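Local coordinates for putative mandelate racemase/muconate lactonizing enzyme (Bordetella bronchiseptica, PDB 3DDM), which is of unknown function but belongs to the mandelate racemase/muconate lactonizing enzyme family, pairing an enolase-type N-terminal domain with a TIM-barrel-like C-terminal domain, at residues R38-V43 / G55-N60; D145-V149 / G358-G363. The protein carries 1 engineered substitution. One frame throughout, in Å; residues are numbered along the deposited sequence.

Interaction 1: residues R38-V43 / G55-N60; sequences RPAVLV and GEVWCN
V43 and G55 form an antiparallel hydrogen-bonded pair, with V43 N to G55 O and G55 N to V43 O both 2.8 Å. The next pair, L42 and E56, is non-hydrogen-bonded; one more bond follows, V57 N to V41 O at 2.9 Å, and then the chains diverge. V43 CG2 sits over the G55 carbonyl, 3.5 Å from G55 O, and glycine, with no side chain to crowd that methyl, suits the place. V43 CG1 meets V57 CG2 at 4.0 Å, the two valines crossing at about a right angle. Where the backbones part, C59 takes up the contact: with SG between its backbone N and carbonyl carbon (chi1 74°), the sulfur rests on A40 CA at 3.7 Å and near V41 CG2, while P39 CG abuts C59 O. Helix 65-81 backs V41, V43 and C59. On the other side of the ladder, L42 CD2 lies against E56 CG at 3.9 Å, apolar cover for an extended glutamate. R38, near N60, has its salt bridge with D338. The buried E56 carboxylate, held by the backbone N-H groups of A312 and G315 near the start of helix 313-325 and by the Y309 hydroxyl, would probably stay ionised, and it ties this hairpin to the barrel.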
loop_
_atom_site.group_PDB
_atom_site.type_symbol
_atom_site.label_atom_id
_atom_site.label_comp_id
_atom_site.label_asym_id
_atom_site.label_seq_id
_atom_site.Cartn_x
_atom_site.Cartn_y
_atom_site.Cartn_z
ATOM N N ARG A 38 -1.397 -0.177 21.686
ATOM C CA ARG A 38 -2.590 -0.202 20.850
ATOM C C ARG A 38 -2.747 1.174 20.215
ATOM O O ARG A 38 -2.902 2.170 20.914
ATOM C CB ARG A 38 -3.810 -0.530 21.708
ATOM C CG ARG A 38 -3.607 -1.749 22.608
ATOM C CD ARG A 38 -4.508 -2.911 22.222
ATOM N NE ARG A 38 -4.273 -3.353 20.853
ATOM C CZ ARG A 38 -5.174 -3.991 20.112
ATOM N NH1 ARG A 38 -6.375 -4.265 20.603
ATOM N NH2 ARG A 38 -4.872 -4.351 18.871
ATOM N N PRO A 39 -2.695 1.248 18.875
ATOM C CA PRO A 39 -2.828 2.517 18.158
ATOM C C PRO A 39 -4.260 2.819 17.750
ATOM O O PRO A 39 -5.122 1.956 17.801
ATOM C CB PRO A 39 -1.932 2.306 16.951
ATOM C CG PRO A 39 -2.247 0.888 16.599
ATOM C CD PRO A 39 -2.292 0.172 17.951
ATOM N N ALA A 40 -4.506 4.053 17.336
ATOM C CA ALA A 40 -5.834 4.458 16.895
ATOM C C ALA A 40 -5.788 5.800 16.160
ATOM O O ALA A 40 -4.961 6.662 16.464
ATOM C CB ALA A 40 -6.768 4.551 18.081
ATOM N N VAL A 41 -6.659 5.962 15.172
ATOM C CA VAL A 41 -6.736 7.217 14.432
ATOM C C VAL A 41 -8.206 7.580 14.325
ATOM O O VAL A 41 -8.973 6.912 13.631
ATOM C CB VAL A 41 -6.142 7.107 13.009
ATOM C CG1 VAL A 41 -6.309 8.428 12.281
ATOM C CG2 VAL A 41 -4.677 6.760 13.080
ATOM N N LEU A 42 -8.601 8.622 15.044
ATOM C CA LEU A 42 -9.984 9.079 15.022
ATOM C C LEU A 42 -10.060 10.303 14.118
ATOM O O LEU A 42 -9.158 11.144 14.110
ATOM C CB LEU A 42 -10.453 9.427 16.440
ATOM C CG LEU A 42 -10.321 8.324 17.509
ATOM C CD1 LEU A 42 -10.878 8.827 18.843
ATOM C CD2 LEU A 42 -11.058 7.064 17.066
ATOM N N VAL A 43 -11.121 10.396 13.330
ATOM C CA VAL A 43 -11.271 11.542 12.442
ATOM C C VAL A 43 -12.571 12.264 12.717
ATOM O O VAL A 43 -13.586 11.636 13.045
ATOM C CB VAL A 43 -11.220 11.121 10.956
ATOM C CG1 VAL A 43 -9.793 10.755 10.578
ATOM C CG2 VAL A 43 -12.140 9.935 10.719
ATOM N N GLY A 55 -15.336 9.480 13.045
ATOM C CA GLY A 55 -15.038 8.208 12.418
ATOM C C GLY A 55 -13.704 7.646 12.887
ATOM O O GLY A 55 -12.981 8.287 13.658
ATOM N N GLU A 56 -13.378 6.445 12.419
ATOM C CA GLU A 56 -12.121 5.796 12.777
ATOM C C GLU A 56 -11.459 5.222 11.528
ATOM O O GLU A 56 -12.132 4.723 10.633
ATOM C CB GLU A 56 -12.359 4.665 13.792
ATOM C CG GLU A 56 -11.066 4.159 14.422
ATOM C CD GLU A 56 -11.275 3.227 15.619
ATOM O OE1 GLU A 56 -12.171 3.494 16.450
ATOM O OE2 GLU A 56 -10.519 2.235 15.737
ATOM N N VAL A 57 -10.140 5.313 11.454
ATOM C CA VAL A 57 -9.428 4.762 10.314
ATOM C C VAL A 57 -8.635 3.560 10.798
ATOM O O VAL A 57 -7.778 3.690 11.669
ATOM C CB VAL A 57 -8.450 5.777 9.690
ATOM C CG1 VAL A 57 -7.692 5.119 8.545
ATOM C CG2 VAL A 57 -9.206 6.995 9.194
ATOM N N TRP A 58 -8.940 2.390 10.244
ATOM C CA TRP A 58 -8.251 1.159 10.609
ATOM C C TRP A 58 -6.744 1.399 10.595
ATOM O O TRP A 58 -6.213 2.049 9.677
ATOM C CB TRP A 58 -8.587 0.056 9.610
ATOM C CG TRP A 58 -7.978 -1.267 9.962
ATOM C CD1 TRP A 58 -8.499 -2.214 10.803
ATOM C CD2 TRP A 58 -6.712 -1.776 9.521
ATOM N NE1 TRP A 58 -7.635 -3.277 10.914
ATOM C CE2 TRP A 58 -6.531 -3.036 10.138
ATOM C CE3 TRP A 58 -5.711 -1.287 8.669
ATOM C CZ2 TRP A 58 -5.388 -3.818 9.925
ATOM C CZ3 TRP A 58 -4.576 -2.060 8.461
ATOM C CH2 TRP A 58 -4.425 -3.315 9.087
ATOM N N CYS A 59 -6.044 0.878 11.598
ATOM C CA CYS A 59 -4.603 1.072 11.628
ATOM C C CYS A 59 -3.865 0.097 12.528
ATOM O O CYS A 59 -2.825 0.437 13.089
ATOM C CB CYS A 59 -4.276 2.508 12.061
ATOM S SG CYS A 59 -4.535 2.837 13.824
ATOM N N ASN A 60 -4.373 -1.117 12.671
ATOM C CA ASN A 60 -3.686 -2.061 13.545
ATOM C C ASN A 60 -2.292 -2.410 13.050
ATOM O O ASN A 60 -1.355 -2.451 13.835
ATOM C CB ASN A 60 -4.516 -3.331 13.741
ATOM C CG ASN A 60 -5.689 -3.111 14.680
ATOM O OD1 ASN A 60 -5.518 -2.610 15.793
ATOM N ND2 ASN A 60 -6.884 -3.482 14.235
#

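Interaction 2: residues D145-V149 / G358-G363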
loop_
_atom_site.group_PDB
_atom_site.type_symbol
_atom_site.label_atom_id
_atom_site.label_comp_id
_atom_site.label_asym_id
_atom_site.label_seq_id
_atom_site.Cartn_x
_atom_site.Cartn_y
_atom_site.Cartn_z
ATOM N N ASP A 145 -32.195 -2.489 17.260
ATOM C CA ASP A 145 -30.894 -2.069 17.782
ATOM C C ASP A 145 -30.223 -3.150 18.632
ATOM O O ASP A 145 -29.197 -2.900 19.263
ATOM C CB ASP A 145 -31.065 -0.810 18.627
ATOM C CG ASP A 145 -31.777 -1.092 19.944
ATOM O OD1 ASP A 145 -32.768 -1.858 19.930
ATOM O OD2 ASP A 145 -31.351 -0.545 20.989
ATOM N N ARG A 146 -30.795 -4.344 18.657
ATOM C CA ARG A 146 -30.225 -5.416 19.457
ATOM C C ARG A 146 -29.399 -6.350 18.581
ATOM O O ARG A 146 -29.883 -6.845 17.567
ATOM C CB ARG A 146 -31.343 -6.187 20.184
ATOM C CG ARG A 146 -30.871 -7.429 20.936
ATOM C CD ARG A 146 -31.811 -7.827 22.089
ATOM N NE ARG A 146 -33.165 -8.220 21.670
ATOM C CZ ARG A 146 -33.463 -9.312 20.963
ATOM N NH1 ARG A 146 -32.505 -10.150 20.575
ATOM N NH2 ARG A 146 -34.728 -9.572 20.640
ATOM N N ILE A 147 -28.147 -6.579 18.969
ATOM C CA ILE A 147 -27.278 -7.454 18.197
ATOM C C ILE A 147 -26.460 -8.400 19.075
ATOM O O ILE A 147 -26.276 -8.162 20.264
ATOM C CB ILE A 147 -26.302 -6.634 17.309
ATOM C CG1 ILE A 147 -25.296 -5.892 18.185
ATOM C CG2 ILE A 147 -27.070 -5.641 16.444
ATOM C CD1 ILE A 147 -24.368 -4.975 17.402
ATOM N N GLY A 148 -25.977 -9.483 18.478
ATOM C CA GLY A 148 -25.159 -10.430 19.212
ATOM C C GLY A 148 -23.676 -10.109 19.036
ATOM O O GLY A 148 -23.297 -9.389 18.101
ATOM N N VAL A 149 -22.840 -10.620 19.934
ATOM C CA VAL A 149 -21.400 -10.390 19.858
ATOM C C VAL A 149 -20.637 -11.664 20.205
ATOM O O VAL A 149 -21.224 -12.645 20.688
ATOM C CB VAL A 149 -20.932 -9.285 20.837
ATOM C CG1 VAL A 149 -21.711 -8.022 20.607
ATOM C CG2 VAL A 149 -21.087 -9.748 22.272
ATOM N N GLY A 358 -24.830 -12.247 26.189
ATOM C CA GLY A 358 -24.158 -12.195 24.907
ATOM C C GLY A 358 -24.714 -11.221 23.880
ATOM O O GLY A 358 -24.399 -11.346 22.693
ATOM N N ARG A 359 -25.525 -10.260 24.307
ATOM C CA ARG A 359 -26.085 -9.294 23.359
ATOM C C ARG A 359 -26.028 -7.859 23.844
ATOM O O ARG A 359 -26.012 -7.593 25.037
ATOM C CB ARG A 359 -27.536 -9.635 23.027
ATOM C CG ARG A 359 -27.719 -10.999 22.400
ATOM C CD ARG A 359 -29.170 -11.256 22.095
ATOM N NE ARG A 359 -29.409 -12.649 21.740
ATOM C CZ ARG A 359 -30.619 -13.174 21.561
ATOM N NH1 ARG A 359 -30.754 -14.460 21.239
ATOM N NH2 ARG A 359 -31.699 -12.411 21.705
ATOM N N ILE A 360 -25.991 -6.931 22.905
ATOM C CA ILE A 360 -25.953 -5.527 23.256
ATOM C C ILE A 360 -27.028 -4.801 22.456
ATOM O O ILE A 360 -27.525 -5.323 21.457
ATOM C CB ILE A 360 -24.568 -4.901 22.942
ATOM C CG1 ILE A 360 -24.319 -4.901 21.430
ATOM C CG2 ILE A 360 -23.468 -5.684 23.656
ATOM C CD1 ILE A 360 -23.027 -4.227 21.012
ATOM N N THR A 361 -27.407 -3.616 22.923
ATOM C CA THR A 361 -28.389 -2.798 22.234
ATOM C C THR A 361 -27.799 -1.404 22.085
ATOM O O THR A 361 -27.215 -0.848 23.021
ATOM C CB THR A 361 -29.713 -2.732 22.994
ATOM O OG1 THR A 361 -29.465 -2.353 24.347
ATOM C CG2 THR A 361 -30.403 -4.081 22.973
ATOM N N LEU A 362 -27.946 -0.850 20.889
ATOM C CA LEU A 362 -27.403 0.457 20.564
ATOM C C LEU A 362 -28.170 1.666 21.102
ATOM O O LEU A 362 -27.606 2.763 21.217
ATOM C CB LEU A 362 -27.257 0.561 19.043
ATOM C CG LEU A 362 -26.431 -0.583 18.446
ATOM C CD1 LEU A 362 -26.251 -0.355 16.960
ATOM C CD2 LEU A 362 -25.066 -0.664 19.150
ATOM N N GLY A 363 -29.444 1.480 21.435
ATOM C CA GLY A 363 -30.226 2.596 21.936
ATOM C C GLY A 363 -30.583 3.572 20.830
ATOM O O GLY A 363 -30.323 3.309 19.653
#
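The carboxylate of D145 receives G363 N at OD2, 2.8 Å away, on the anti lone pair. D145 CG lies between the backbone N and carbonyl carbon (chi1 71°), which brings the acid over the turn at L362-G363. The other flat groups are the guanidiniums of R146 and R359, whose planes lie 18° apart and whose side chains run obliquely to each other. Their modelled closeness, donor to donor, is doubtful at this resolution. Both arginines are solvent-exposed, as suits long charged chains on the outer side, and their stems do the packing: R146 CB touches T361 CG2 at 3.6 Å, and R359 CB lies near I147 O.

Beneath lies an antiparallel ladder, in which strand 359-361 joins the start of strand 146-154 of the TIM-type barrel. I147 and I360 exchange two bonds of 2.9 Å, I147 N to I360 O and I360 N to I147 O. L362 N bonds D145 O, and V149 N reaches G358 O across 3.3 Å. Glycine at G358 readily adopts the positive phi found there. On the inward side I147 CG1 meets I360 CG1 at 3.5 Å, and the V149 side chain crosses that of I360 at about a right angle, CG1 against CD1. One side is thus charged and polar, the other aliphatic, with I147 on helix 313-325; an acid fastens one end, accepting backbone N-H groups through side chain and carbonyl.

Interaction 1 closes along the chain before interaction 2 opens; their centres lie 23 Å apart and their nearest atoms about 14 Å, so they do not touch. The first belongs to the three-stranded antiparallel sheet of the N-terminal domain, joining strands 37-46 and 52-56. The second adds strand 359-361 antiparallel to strand 146-154, which also pairs in parallel with strands 174-177 and 334-338 of the barrel. Helix 313-325 lies between them: L42 and E56 meet its beginning at I314, whereas I147 and L362 pack on A320 farther along. One local hairpin is thus docked on the barrel, while the other pairing links segments more than 200 residues apart.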